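Local coordinates for protein lombricine kinase (Urechis caupo, PDB 3JQ3) that catalyses the reversible transfer of a phosphoryl group between ATP and lombricine, as a phosphagen kinase of the ATP:guanido phosphotransferase family, at residues Cys116-Gly121 / Thr276-Ser281; Thr120-Arg125 / Asp220-Ile225; His287-His292 / Asp349-Leu354; Gln305-Gly310 / Val320-Asn325. One frame throughout, in Å; residues are numbered along the deposited sequence.

Interaction 1 of 4, residues Cys116-Gly121 / Thr276-Ser281. With ADP (adenosine-5'-diphosphate), chain B.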
# COMPACT_ATOMS: atom_id res chain seq x y z
N CYS A 116 -12.64 23.30 -23.13
CA CYS A 116 -11.82 23.98 -22.13
C CYS A 116 -12.06 23.41 -20.74
O CYS A 116 -13.18 23.05 -20.39
CB CYS A 116 -12.10 25.48 -22.14
SG CYS A 116 -11.74 26.27 -23.72
N ARG A 117 -11.00 23.34 -19.95
CA ARG A 117 -11.06 22.72 -18.63
C ARG A 117 -10.13 23.44 -17.66
O ARG A 117 -9.00 23.78 -18.01
CB ARG A 117 -10.68 21.24 -18.74
CG ARG A 117 -10.75 20.46 -17.45
CD ARG A 117 -10.54 18.98 -17.71
NE ARG A 117 -10.55 18.18 -16.49
CZ ARG A 117 -9.48 17.93 -15.75
NH1 ARG A 117 -9.58 17.19 -14.65
NH2 ARG A 117 -8.29 18.42 -16.10
N ILE A 118 -10.62 23.69 -16.45
CA ILE A 118 -9.81 24.32 -15.42
C ILE A 118 -10.04 23.62 -14.09
O ILE A 118 -11.17 23.48 -13.64
CB ILE A 118 -10.15 25.82 -15.27
CG1 ILE A 118 -9.87 26.56 -16.57
CG2 ILE A 118 -9.36 26.43 -14.12
CD1 ILE A 118 -10.31 28.02 -16.56
N ARG A 119 -8.95 23.17 -13.46
CA ARG A 119 -9.07 22.44 -12.20
C ARG A 119 -8.14 22.96 -11.11
O ARG A 119 -7.09 23.53 -11.39
CB ARG A 119 -8.85 20.94 -12.42
CG ARG A 119 -7.47 20.55 -12.94
CD ARG A 119 -6.45 20.43 -11.81
NE ARG A 119 -5.24 19.73 -12.24
CZ ARG A 119 -4.07 19.78 -11.60
NH1 ARG A 119 -3.02 19.11 -12.06
NH2 ARG A 119 -3.96 20.50 -10.49
N THR A 120 -8.56 22.75 -9.87
CA THR A 120 -7.74 23.05 -8.71
C THR A 120 -8.13 22.12 -7.58
O THR A 120 -9.08 21.34 -7.70
CB THR A 120 -7.90 24.52 -8.25
OG1 THR A 120 -6.85 24.86 -7.33
CG2 THR A 120 -9.24 24.72 -7.58
N GLY A 121 -7.40 22.19 -6.47
CA GLY A 121 -7.72 21.38 -5.31
C GLY A 121 -7.75 22.22 -4.05
O GLY A 121 -7.01 23.20 -3.93
N THR A 276 -1.47 27.70 -6.79
CA THR A 276 -2.79 27.78 -7.39
C THR A 276 -3.42 26.40 -7.54
O THR A 276 -4.63 26.26 -7.68
CB THR A 276 -2.73 28.43 -8.78
OG1 THR A 276 -1.89 27.64 -9.63
CG2 THR A 276 -2.15 29.83 -8.68
N GLY A 277 -2.57 25.37 -7.53
CA GLY A 277 -3.01 24.01 -7.80
C GLY A 277 -3.82 23.97 -9.08
O GLY A 277 -4.55 23.01 -9.34
N LEU A 278 -3.67 25.01 -9.89
CA LEU A 278 -4.53 25.21 -11.04
C LEU A 278 -3.93 24.69 -12.35
O LEU A 278 -2.82 25.05 -12.72
CB LEU A 278 -4.89 26.69 -11.18
CG LEU A 278 -5.75 27.11 -12.37
CD1 LEU A 278 -6.76 28.17 -11.96
CD2 LEU A 278 -4.89 27.59 -13.54
N ARG A 279 -4.69 23.84 -13.03
CA ARG A 279 -4.32 23.41 -14.37
C ARG A 279 -5.44 23.78 -15.35
O ARG A 279 -6.48 23.12 -15.40
CB ARG A 279 -4.05 21.91 -14.43
CG ARG A 279 -3.33 21.48 -15.71
CD ARG A 279 -3.09 19.97 -15.75
NE ARG A 279 -4.18 19.25 -16.39
CZ ARG A 279 -4.20 18.91 -17.67
NH1 ARG A 279 -3.18 19.23 -18.46
NH2 ARG A 279 -5.24 18.26 -18.18
N ALA A 280 -5.21 24.85 -16.11
CA ALA A 280 -6.13 25.25 -17.15
C ALA A 280 -5.68 24.62 -18.45
O ALA A 280 -4.52 24.74 -18.83
CB ALA A 280 -6.16 26.76 -17.28
N SER A 281 -6.59 23.93 -19.13
CA SER A 281 -6.23 23.24 -20.36
C SER A 281 -7.29 23.41 -21.44
O SER A 281 -8.44 23.73 -21.16
CB SER A 281 -6.03 21.75 -20.08
OG SER A 281 -7.28 21.13 -19.81
PB ADP B . -5.53 16.36 -14.28
O1B ADP B . -4.91 15.27 -13.44
O2B ADP B . -7.03 16.30 -14.38
O3B ADP B . -4.99 17.74 -14.00
PA ADP B . -5.03 14.58 -16.43
O1A ADP B . -5.01 13.55 -15.32
O2A ADP B . -3.96 14.55 -17.50
O3A ADP B . -5.02 16.05 -15.78
O5' ADP B . -6.45 14.50 -17.19
C5' ADP B . -7.62 13.99 -16.55
C4' ADP B . -8.73 13.89 -17.59
O4' ADP B . -9.21 15.19 -17.93
C3' ADP B . -8.22 13.26 -18.88
O3' ADP B . -8.92 12.03 -19.13
C2' ADP B . -8.53 14.24 -19.99
O2' ADP B . -9.21 13.59 -21.06
C1' ADP B . -9.43 15.29 -19.34
N9 ADP B . -9.12 16.65 -19.85
C8 ADP B . -8.01 17.37 -19.58
N7 ADP B . -8.06 18.58 -20.21
C5 ADP B . -9.21 18.65 -20.89
C6 ADP B . -9.89 19.64 -21.76
N6 ADP B . -9.33 20.84 -22.04
N1 ADP B . -11.09 19.31 -22.27
C2 ADP B . -11.67 18.12 -22.00
N3 ADP B . -11.12 17.17 -21.22
C4 ADP B . -9.91 17.37 -20.65
O HOH W 1 -7.36 20.94 -17.14

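Interaction 2 of 4, residues Thr120-Arg125 / Asp220-Ile225. With ADP (adenosine-5'-diphosphate), chain B.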
# COMPACT_ATOMS: atom_id res chain seq x y z
N THR A 120 -8.56 22.75 -9.87
CA THR A 120 -7.74 23.05 -8.71
C THR A 120 -8.13 22.12 -7.58
O THR A 120 -9.08 21.34 -7.70
CB THR A 120 -7.90 24.52 -8.25
OG1 THR A 120 -6.85 24.86 -7.33
CG2 THR A 120 -9.24 24.72 -7.58
N GLY A 121 -7.40 22.19 -6.47
CA GLY A 121 -7.72 21.38 -5.31
C GLY A 121 -7.75 22.22 -4.05
O GLY A 121 -7.01 23.20 -3.93
N ARG A 122 -8.63 21.86 -3.12
CA ARG A 122 -8.73 22.57 -1.86
C ARG A 122 -8.65 21.60 -0.68
O ARG A 122 -8.98 20.42 -0.80
CB ARG A 122 -10.03 23.36 -1.79
CG ARG A 122 -10.10 24.54 -2.73
CD ARG A 122 -9.06 25.60 -2.37
NE ARG A 122 -9.17 26.77 -3.24
CZ ARG A 122 -8.60 26.87 -4.43
NH1 ARG A 122 -7.85 25.88 -4.90
NH2 ARG A 122 -8.76 27.97 -5.15
N GLY A 123 -8.19 22.12 0.46
CA GLY A 123 -8.19 21.37 1.70
C GLY A 123 -9.09 22.06 2.72
O GLY A 123 -9.18 23.28 2.74
N ILE A 124 -9.77 21.27 3.54
CA ILE A 124 -10.62 21.82 4.58
C ILE A 124 -9.82 21.96 5.87
O ILE A 124 -9.47 20.97 6.50
CB ILE A 124 -11.86 20.93 4.83
CG1 ILE A 124 -12.51 20.53 3.51
CG2 ILE A 124 -12.86 21.64 5.73
CD1 ILE A 124 -12.85 21.69 2.61
N ARG A 125 -9.54 23.21 6.25
CA ARG A 125 -8.69 23.49 7.40
C ARG A 125 -9.19 22.80 8.66
O ARG A 125 -10.39 22.76 8.92
CB ARG A 125 -8.58 25.00 7.63
CG ARG A 125 -7.70 25.38 8.81
CD ARG A 125 -7.31 26.84 8.74
NE ARG A 125 -6.16 27.06 7.87
CZ ARG A 125 -5.88 28.21 7.27
NH1 ARG A 125 -6.68 29.26 7.43
NH2 ARG A 125 -4.81 28.32 6.50
N ASP A 220 -7.22 14.79 -3.02
CA ASP A 220 -7.36 15.95 -2.16
C ASP A 220 -8.70 15.87 -1.45
O ASP A 220 -9.54 15.03 -1.79
CB ASP A 220 -7.30 17.24 -2.98
CG ASP A 220 -6.01 17.40 -3.74
OD1 ASP A 220 -4.93 17.33 -3.10
OD2 ASP A 220 -6.06 17.61 -4.97
N HIS A 221 -8.91 16.73 -0.46
CA HIS A 221 -10.22 16.81 0.17
C HIS A 221 -11.26 17.15 -0.89
O HIS A 221 -12.25 16.44 -1.04
CB HIS A 221 -10.24 17.87 1.28
CG HIS A 221 -9.46 17.47 2.50
ND1 HIS A 221 -9.03 18.38 3.44
CD2 HIS A 221 -9.02 16.26 2.92
CE1 HIS A 221 -8.37 17.75 4.39
NE2 HIS A 221 -8.35 16.46 4.10
N MET A 222 -11.00 18.22 -1.63
CA MET A 222 -11.90 18.65 -2.70
C MET A 222 -11.15 18.90 -4.01
O MET A 222 -10.19 19.67 -4.05
CB MET A 222 -12.66 19.91 -2.28
CG MET A 222 -13.81 20.27 -3.22
SD MET A 222 -14.90 21.55 -2.55
CE MET A 222 -13.80 22.96 -2.55
N ARG A 223 -11.59 18.23 -5.07
CA ARG A 223 -11.07 18.48 -6.41
C ARG A 223 -12.15 19.20 -7.20
O ARG A 223 -13.26 18.70 -7.35
CB ARG A 223 -10.70 17.17 -7.10
CG ARG A 223 -10.29 17.34 -8.56
CD ARG A 223 -8.79 17.53 -8.73
NE ARG A 223 -8.10 16.27 -8.99
CZ ARG A 223 -7.78 15.83 -10.21
NH1 ARG A 223 -8.09 16.55 -11.28
NH2 ARG A 223 -7.15 14.67 -10.36
N VAL A 224 -11.82 20.39 -7.70
CA VAL A 224 -12.79 21.21 -8.42
C VAL A 224 -12.47 21.27 -9.91
O VAL A 224 -11.33 21.50 -10.30
CB VAL A 224 -12.85 22.64 -7.85
CG1 VAL A 224 -13.94 23.44 -8.54
CG2 VAL A 224 -13.09 22.60 -6.34
N ILE A 225 -13.49 21.05 -10.73
CA ILE A 225 -13.30 21.02 -12.17
C ILE A 225 -14.40 21.78 -12.90
O ILE A 225 -15.57 21.43 -12.79
CB ILE A 225 -13.26 19.57 -12.70
CG1 ILE A 225 -12.17 18.77 -11.98
CG2 ILE A 225 -13.04 19.56 -14.20
CD1 ILE A 225 -12.27 17.28 -12.18
PB ADP B . -5.53 16.36 -14.28
O1B ADP B . -4.91 15.27 -13.44
O2B ADP B . -7.03 16.30 -14.38
O3B ADP B . -4.99 17.74 -14.00
PA ADP B . -5.03 14.58 -16.43
O1A ADP B . -5.01 13.55 -15.32
O2A ADP B . -3.96 14.55 -17.50
O3A ADP B . -5.02 16.05 -15.78
O5' ADP B . -6.45 14.50 -17.19
C5' ADP B . -7.62 13.99 -16.55
C4' ADP B . -8.73 13.89 -17.59
O4' ADP B . -9.21 15.19 -17.93
C3' ADP B . -8.22 13.26 -18.88
O3' ADP B . -8.92 12.03 -19.13
C2' ADP B . -8.53 14.24 -19.99
O2' ADP B . -9.21 13.59 -21.06
C1' ADP B . -9.43 15.29 -19.34
N9 ADP B . -9.12 16.65 -19.85
C8 ADP B . -8.01 17.37 -19.58
N7 ADP B . -8.06 18.58 -20.21
C5 ADP B . -9.21 18.65 -20.89
C6 ADP B . -9.89 19.64 -21.76
N6 ADP B . -9.33 20.84 -22.04
N1 ADP B . -11.09 19.31 -22.27
C2 ADP B . -11.67 18.12 -22.00
N3 ADP B . -11.12 17.17 -21.22
C4 ADP B . -9.91 17.37 -20.65
O HOH W 2 -6.53 18.41 0.02

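Interaction 3 of 4, residues His287-His292 / Asp349-Leu354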
# COMPACT_ATOMS: atom_id res chain seq x y z
N HIS A 287 -3.02 19.87 -36.67
CA HIS A 287 -2.60 18.92 -37.69
C HIS A 287 -1.17 19.14 -38.18
O HIS A 287 -0.38 18.20 -38.25
CB HIS A 287 -3.56 18.93 -38.87
CG HIS A 287 -4.90 18.32 -38.58
ND1 HIS A 287 -5.06 16.98 -38.30
CD2 HIS A 287 -6.13 18.87 -38.53
CE1 HIS A 287 -6.34 16.73 -38.09
NE2 HIS A 287 -7.01 17.86 -38.22
N GLN A 288 -0.85 20.38 -38.53
CA GLN A 288 0.44 20.70 -39.14
C GLN A 288 1.53 20.99 -38.11
O GLN A 288 2.65 20.52 -38.23
CB GLN A 288 0.30 21.87 -40.12
CG GLN A 288 -0.79 21.69 -41.15
CD GLN A 288 -0.69 20.38 -41.91
OE1 GLN A 288 0.40 19.83 -42.07
NE2 GLN A 288 -1.82 19.87 -42.38
N LEU A 289 1.18 21.79 -37.10
CA LEU A 289 2.15 22.19 -36.09
C LEU A 289 2.73 20.99 -35.34
O LEU A 289 3.90 20.99 -34.97
CB LEU A 289 1.51 23.17 -35.10
CG LEU A 289 2.44 23.83 -34.08
CD1 LEU A 289 3.48 24.69 -34.77
CD2 LEU A 289 1.63 24.66 -33.10
N SER A 290 1.91 19.96 -35.14
CA SER A 290 2.32 18.79 -34.38
C SER A 290 3.41 18.00 -35.10
O SER A 290 4.14 17.23 -34.48
CB SER A 290 1.13 17.88 -34.10
OG SER A 290 0.63 17.29 -35.29
N LYS A 291 3.52 18.21 -36.41
CA LYS A 291 4.51 17.50 -37.22
C LYS A 291 5.73 18.37 -37.46
O LYS A 291 6.63 18.02 -38.23
CB LYS A 291 3.89 17.06 -38.55
CG LYS A 291 2.62 16.24 -38.37
CD LYS A 291 2.03 15.83 -39.71
CE LYS A 291 0.85 14.89 -39.52
NZ LYS A 291 0.35 14.36 -40.82
N HIS A 292 5.76 19.52 -36.79
CA HIS A 292 6.88 20.45 -36.89
C HIS A 292 7.95 20.08 -35.87
O HIS A 292 7.63 19.79 -34.72
CB HIS A 292 6.39 21.87 -36.65
CG HIS A 292 7.35 22.93 -37.09
ND1 HIS A 292 8.49 23.25 -36.39
CD2 HIS A 292 7.33 23.76 -38.16
CE1 HIS A 292 9.13 24.22 -37.01
NE2 HIS A 292 8.45 24.55 -38.09
N ASP A 349 -2.01 30.55 -34.37
CA ASP A 349 -1.46 31.41 -35.42
C ASP A 349 -0.41 30.65 -36.22
O ASP A 349 -0.33 30.78 -37.44
CB ASP A 349 -0.85 32.68 -34.82
CG ASP A 349 -1.90 33.70 -34.41
OD1 ASP A 349 -2.99 33.70 -35.01
OD2 ASP A 349 -1.62 34.50 -33.50
N MET A 350 0.40 29.86 -35.52
CA MET A 350 1.43 29.06 -36.16
C MET A 350 0.82 27.98 -37.04
O MET A 350 1.32 27.68 -38.13
CB MET A 350 2.35 28.43 -35.11
CG MET A 350 3.19 29.43 -34.34
SD MET A 350 4.10 28.66 -32.98
CE MET A 350 5.17 30.00 -32.48
N GLU A 351 -0.28 27.38 -36.56
CA GLU A 351 -0.97 26.34 -37.32
C GLU A 351 -1.54 26.91 -38.60
O GLU A 351 -1.46 26.29 -39.66
CB GLU A 351 -2.08 25.72 -36.48
CG GLU A 351 -2.88 24.63 -37.20
CD GLU A 351 -2.11 23.33 -37.34
OE1 GLU A 351 -1.28 23.02 -36.47
OE2 GLU A 351 -2.36 22.59 -38.32
N GLN A 352 -2.12 28.11 -38.51
CA GLN A 352 -2.71 28.76 -39.67
C GLN A 352 -1.64 29.23 -40.66
O GLN A 352 -1.92 29.41 -41.84
CB GLN A 352 -3.59 29.92 -39.23
CG GLN A 352 -4.87 29.48 -38.54
CD GLN A 352 -5.71 30.64 -38.08
OE1 GLN A 352 -5.19 31.62 -37.54
NE2 GLN A 352 -7.02 30.54 -38.28
N ALA A 353 -0.42 29.41 -40.17
CA ALA A 353 0.70 29.75 -41.04
C ALA A 353 1.11 28.53 -41.85
O ALA A 353 1.26 28.60 -43.06
CB ALA A 353 1.87 30.27 -40.22
N LEU A 354 1.27 27.41 -41.16
CA LEU A 354 1.64 26.16 -41.82
C LEU A 354 0.54 25.69 -42.77
O LEU A 354 0.83 25.08 -43.80
CB LEU A 354 1.94 25.08 -40.78
CG LEU A 354 3.19 25.36 -39.93
CD1 LEU A 354 3.40 24.26 -38.90
CD2 LEU A 354 4.41 25.50 -40.83

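Interaction 4 of 4, residues Gln305-Gly310 / Val320-Asn325. With ADP (adenosine-5'-diphosphate), chain B.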
# COMPACT_ATOMS: atom_id res chain seq x y z
N GLN A 305 2.28 23.00 -21.17
CA GLN A 305 2.55 21.57 -21.18
C GLN A 305 1.67 20.88 -22.21
O GLN A 305 0.54 21.29 -22.47
CB GLN A 305 2.32 20.95 -19.80
CG GLN A 305 3.56 20.95 -18.93
CD GLN A 305 3.60 19.74 -18.00
OE1 GLN A 305 2.58 19.34 -17.45
NE2 GLN A 305 4.79 19.17 -17.84
N LYS A 306 2.19 19.80 -22.78
CA LYS A 306 1.50 19.08 -23.84
C LYS A 306 1.34 17.61 -23.45
O LYS A 306 2.24 17.02 -22.85
CB LYS A 306 2.30 19.21 -25.14
CG LYS A 306 1.88 18.28 -26.25
CD LYS A 306 3.04 18.02 -27.18
CE LYS A 306 4.24 17.50 -26.41
NZ LYS A 306 5.37 17.11 -27.29
N ARG A 307 0.19 17.03 -23.76
CA ARG A 307 -0.05 15.62 -23.49
C ARG A 307 -1.20 15.07 -24.33
O ARG A 307 -1.84 15.80 -25.09
CB ARG A 307 -0.30 15.38 -22.00
CG ARG A 307 -1.63 15.89 -21.48
CD ARG A 307 -1.71 15.81 -19.95
NE ARG A 307 -0.91 16.85 -19.30
CZ ARG A 307 -0.88 17.06 -17.99
NH1 ARG A 307 -1.60 16.31 -17.17
NH2 ARG A 307 -0.13 18.04 -17.49
N GLY A 308 -1.46 13.77 -24.20
CA GLY A 308 -2.48 13.11 -25.00
C GLY A 308 -3.88 13.57 -24.67
O GLY A 308 -4.10 14.28 -23.69
N THR A 309 -4.84 13.14 -25.49
CA THR A 309 -6.23 13.54 -25.32
C THR A 309 -6.88 12.87 -24.11
O THR A 309 -7.83 13.39 -23.54
CB THR A 309 -7.06 13.19 -26.58
OG1 THR A 309 -6.29 13.47 -27.75
CG2 THR A 309 -8.35 13.99 -26.60
N GLY A 310 -6.35 11.71 -23.73
CA GLY A 310 -6.91 10.95 -22.62
C GLY A 310 -6.24 11.28 -21.30
O GLY A 310 -6.42 10.58 -20.31
N VAL A 320 -5.17 16.05 -31.82
CA VAL A 320 -5.76 16.91 -30.80
C VAL A 320 -4.95 16.79 -29.52
O VAL A 320 -4.79 15.69 -28.97
CB VAL A 320 -7.23 16.54 -30.50
CG1 VAL A 320 -7.80 17.49 -29.46
CG2 VAL A 320 -8.06 16.58 -31.77
N TYR A 321 -4.44 17.91 -29.03
CA TYR A 321 -3.58 17.89 -27.86
C TYR A 321 -4.21 18.55 -26.64
O TYR A 321 -5.04 19.45 -26.76
CB TYR A 321 -2.23 18.55 -28.17
CG TYR A 321 -1.37 17.74 -29.11
CD1 TYR A 321 -1.53 17.85 -30.48
CD2 TYR A 321 -0.42 16.86 -28.62
CE1 TYR A 321 -0.74 17.10 -31.35
CE2 TYR A 321 0.37 16.11 -29.47
CZ TYR A 321 0.20 16.24 -30.84
OH TYR A 321 0.98 15.49 -31.69
N ASP A 322 -3.80 18.07 -25.47
CA ASP A 322 -4.19 18.67 -24.20
C ASP A 322 -3.09 19.65 -23.80
O ASP A 322 -2.05 19.24 -23.29
CB ASP A 322 -4.35 17.58 -23.15
CG ASP A 322 -4.78 18.12 -21.79
OD1 ASP A 322 -4.55 19.31 -21.52
OD2 ASP A 322 -5.34 17.33 -21.00
N ILE A 323 -3.32 20.93 -24.05
CA ILE A 323 -2.33 21.96 -23.73
C ILE A 323 -2.76 22.73 -22.48
O ILE A 323 -3.92 23.12 -22.36
CB ILE A 323 -2.15 22.97 -24.88
CG1 ILE A 323 -2.00 22.24 -26.22
CG2 ILE A 323 -0.95 23.86 -24.62
CD1 ILE A 323 -0.63 21.64 -26.44
N SER A 324 -1.83 22.95 -21.56
CA SER A 324 -2.14 23.60 -20.30
C SER A 324 -0.95 24.39 -19.75
O SER A 324 0.17 24.25 -20.25
CB SER A 324 -2.58 22.57 -19.26
OG SER A 324 -1.50 21.72 -18.90
N ASN A 325 -1.19 25.22 -18.74
CA ASN A 325 -0.09 25.91 -18.07
C ASN A 325 0.80 24.90 -17.35
O ASN A 325 0.32 23.98 -16.70
CB ASN A 325 -0.61 26.97 -17.09
CG ASN A 325 -1.58 26.40 -16.07
OD1 ASN A 325 -2.65 25.91 -16.43
ND2 ASN A 325 -1.21 26.48 -14.80
PB ADP B . -5.53 16.36 -14.28
O1B ADP B . -4.91 15.27 -13.44
O2B ADP B . -7.03 16.30 -14.38
O3B ADP B . -4.99 17.74 -14.00
PA ADP B . -5.03 14.58 -16.43
O1A ADP B . -5.01 13.55 -15.32
O2A ADP B . -3.96 14.55 -17.50
O3A ADP B . -5.02 16.05 -15.78
O5' ADP B . -6.45 14.50 -17.19
C5' ADP B . -7.62 13.99 -16.55
C4' ADP B . -8.73 13.89 -17.59
O4' ADP B . -9.21 15.19 -17.93
C3' ADP B . -8.22 13.26 -18.88
O3' ADP B . -8.92 12.03 -19.13
C2' ADP B . -8.53 14.24 -19.99
O2' ADP B . -9.21 13.59 -21.06
C1' ADP B . -9.43 15.29 -19.34
N9 ADP B . -9.12 16.65 -19.85
C8 ADP B . -8.01 17.37 -19.58
N7 ADP B . -8.06 18.58 -20.21
C5 ADP B . -9.21 18.65 -20.89
C6 ADP B . -9.89 19.64 -21.76
N6 ADP B . -9.33 20.84 -22.04
N1 ADP B . -11.09 19.31 -22.27
C2 ADP B . -11.67 18.12 -22.00
N3 ADP B . -11.12 17.17 -21.22
C4 ADP B . -9.91 17.37 -20.65
O HOH W 3 0.31 20.97 -16.64

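Interaction 1 of 4, residues Cys116-Gly121 / Thr276-Ser281
The nucleotide-phosphate site lies over two antiparallel strands of the central sheet, paired at Arg-117 with Ser-281 and at Arg-119 with Arg-279. Both are hydrogen-bonded pairs; Ser-281 N donates to Arg-117 O at 2.7 Å. All four side chains stand on the ADP side, while Ile-118, with CG1 3.8 Å from Ala-280 CB, and Leu-278 fill the other face under helix 233-252. Arg-117 is extended from CG to NE, CG anti to the backbone N (chi1 -178°), which puts NH1 2.7 Å from ADP O2B and O4' above the guanidinium face. Arg-119 folds back at chi2 (84°); its NE meets ADP O3B at 2.7 Å, one guanidinium face lies on Arg-279 CB, and NH2 bonds Asn-273 and, weakly, Gly-277 O. Arg-279 NE adds a weak bond to the same O3B, and its NH2 is held by Asp-322. Ser-281 OG donates to ADP N7 (2.7 Å) and accepts a hydrogen bond from water 1, which also donates to Arg-279 O. In the loop leading into strand 279-285, Thr-276 O accepts from Thr-120 OG1 at 2.6 Å, in the carbonyl plane. Arginines clustered on a sheet around the diphosphate are characteristic of the phosphagen kinase active site.

Interaction 2 of 4, residues Thr120-Arg125 / Asp220-Ile225
Arg-122 O is gripped twice: Met-222 N donates to it at 3.1 Å and water 2 at 3.3 Å, the same water accepting from His-221 N. The pairing is antiparallel, and Met-222 O answers with a bond from Arg-122 N (2.8 Å). Towards the nucleotide, Thr-120 and Val-224 exchange two more backbone bonds, and their side chains lie side by side, pointing the same way. Where strand 222-229 begins, the His-221 ring turns its edge to the other segment, and Ile-124 N donates to ND1 at 3.0 Å, only 6° out of the ring plane. Since ND1 accepts here and NE2 faces Cys-128 O, the ring is consistent with a neutral form protonated at NE2. Arg-122 bends at chi2 (-65°), curling its guanidinium back along its own strand. There NH1 reaches Thr-120 OG1 (2.8 Å), a hydroxyl that itself donates to Thr-276 O, and Gly-121 O (3.0 Å), both in the guanidinium plane, and Tyr-258 and Tyr-266 add cation-pi contacts. Met-222 CE rests 3.9 Å from Arg-122 CB. On the other face of the sheet Arg-223 leaves the strand, bends twice, and sends NH1 to ADP O2B at 3.3 Å, the acceptor lying at the guanidinium edge. The two strands lie mid-way across the antiparallel sheet of the phosphagen kinase catalytic domain, whose arginines line the nucleotide-phosphate site.

Interaction 3 of 4, residues His287-His292 / Asp349-Leu354
Glu-351 reaches from its helix to two successive backbone N-H groups, those of Gln-288 and Leu-289. Its CG stands anti to the backbone N (chi1 179°) and the chain then kinks at chi2 (75°), swinging the carboxylate across to the loop. OE2 takes Gln-288 N at 2.7 Å through its syn lone pair; OE1 takes Leu-289 N at 2.8 Å, also from the syn side but 33° out of the carboxylate plane. With both oxygens engaged, the carboxylate cannot turn freely, and the two N-H dipoles would probably favour its charged form. The bonds join the last turns of helix 333-355 of the catalytic domain to the loop after strand 279-285, just where a short 3-10 turn, 289-291, begins. Gln-288 lays its CB 3.7 Å from Leu-354 CB, then bends away at chi2, so its amide end leaves the helix. Leu-354 sends CD1 to within 3.7 Å of Leu-289 CA, its side chain roughly at right angles to that of Leu-289. The Leu-289 branch CD1 also meets Met-350 CB at 3.9 Å, beside Phe-295 of the next helix. His-292 touches Leu-354 CD1 through CD2 at 4.0 Å, while its ND1 caps Lys-294 N.

Interaction 4 of 4, residues Gln305-Gly310 / Val320-Asn325
Val-320 offers its carbonyl O to Thr-309 OG1, 2.9 Å away and tilted from the carbonyl plane, which ties the loop after strand 304-307 to the neighbouring strand. Tyr-321 lies alongside Lys-306, pointing the same way, with ring atom CD2 3.6 Å from Lys-306 CG; the lysine ammonium goes on to Glu-296, and Phe-295 packs edge-to-face with the ring. Asp-322 N donates to Arg-307 O at 3.0 Å, and Asp-322 CB touches Arg-307 CG at 3.6 Å. The carboxylate is turned to Arg-279, its salt-bridge partner. Arg-307 instead uses the bend at chi3 (75°) to bring NH1 to ADP O2A at 3.0 Å, and Thr-309 O accepts from the ribose O2'. The two strands form an antiparallel hairpin with a long connecting loop at one edge of the catalytic sheet, so nucleotide-binding groups come from both strand and loop. Ile-323 sets CD1 4.0 Å from Lys-306 CB on the side facing away from ADP. Ser-324 closes the pairing: its O accepts from Gln-305 N at 2.6 Å, and its N donates to Gln-305 O. Its hydroxyl donates to water 3, which in turn donates to Gln-305 OE1 and Asn-325 O.

Overall arrangement
Interactions 2 and 1 are adjacent seams of one antiparallel sheet; interaction 4 is the edge seam, with one pairing between, and all three touch ADP. Interactions 1 and 2, with centres about 11 Å apart, share Thr-120 and Gly-121 on strand 113-122; Arg-117 NH1 and Arg-223 NH1 come within 3.7 Å where both bind the beta-phosphate. Interaction 1 joins interaction 4 through strand 279-285: Arg-279 NH2 bridges to Asp-322 OD2 at 3.0 Å, which probably helps to position that arginine. Interaction 4 adds contacts to the alpha-phosphate and ribose. Interaction 3 lies apart, its centre about 26 Å from that of interaction 1, yet its segments enclose interaction 4 along the chain and meet it where Ser-290 packs on Tyr-321.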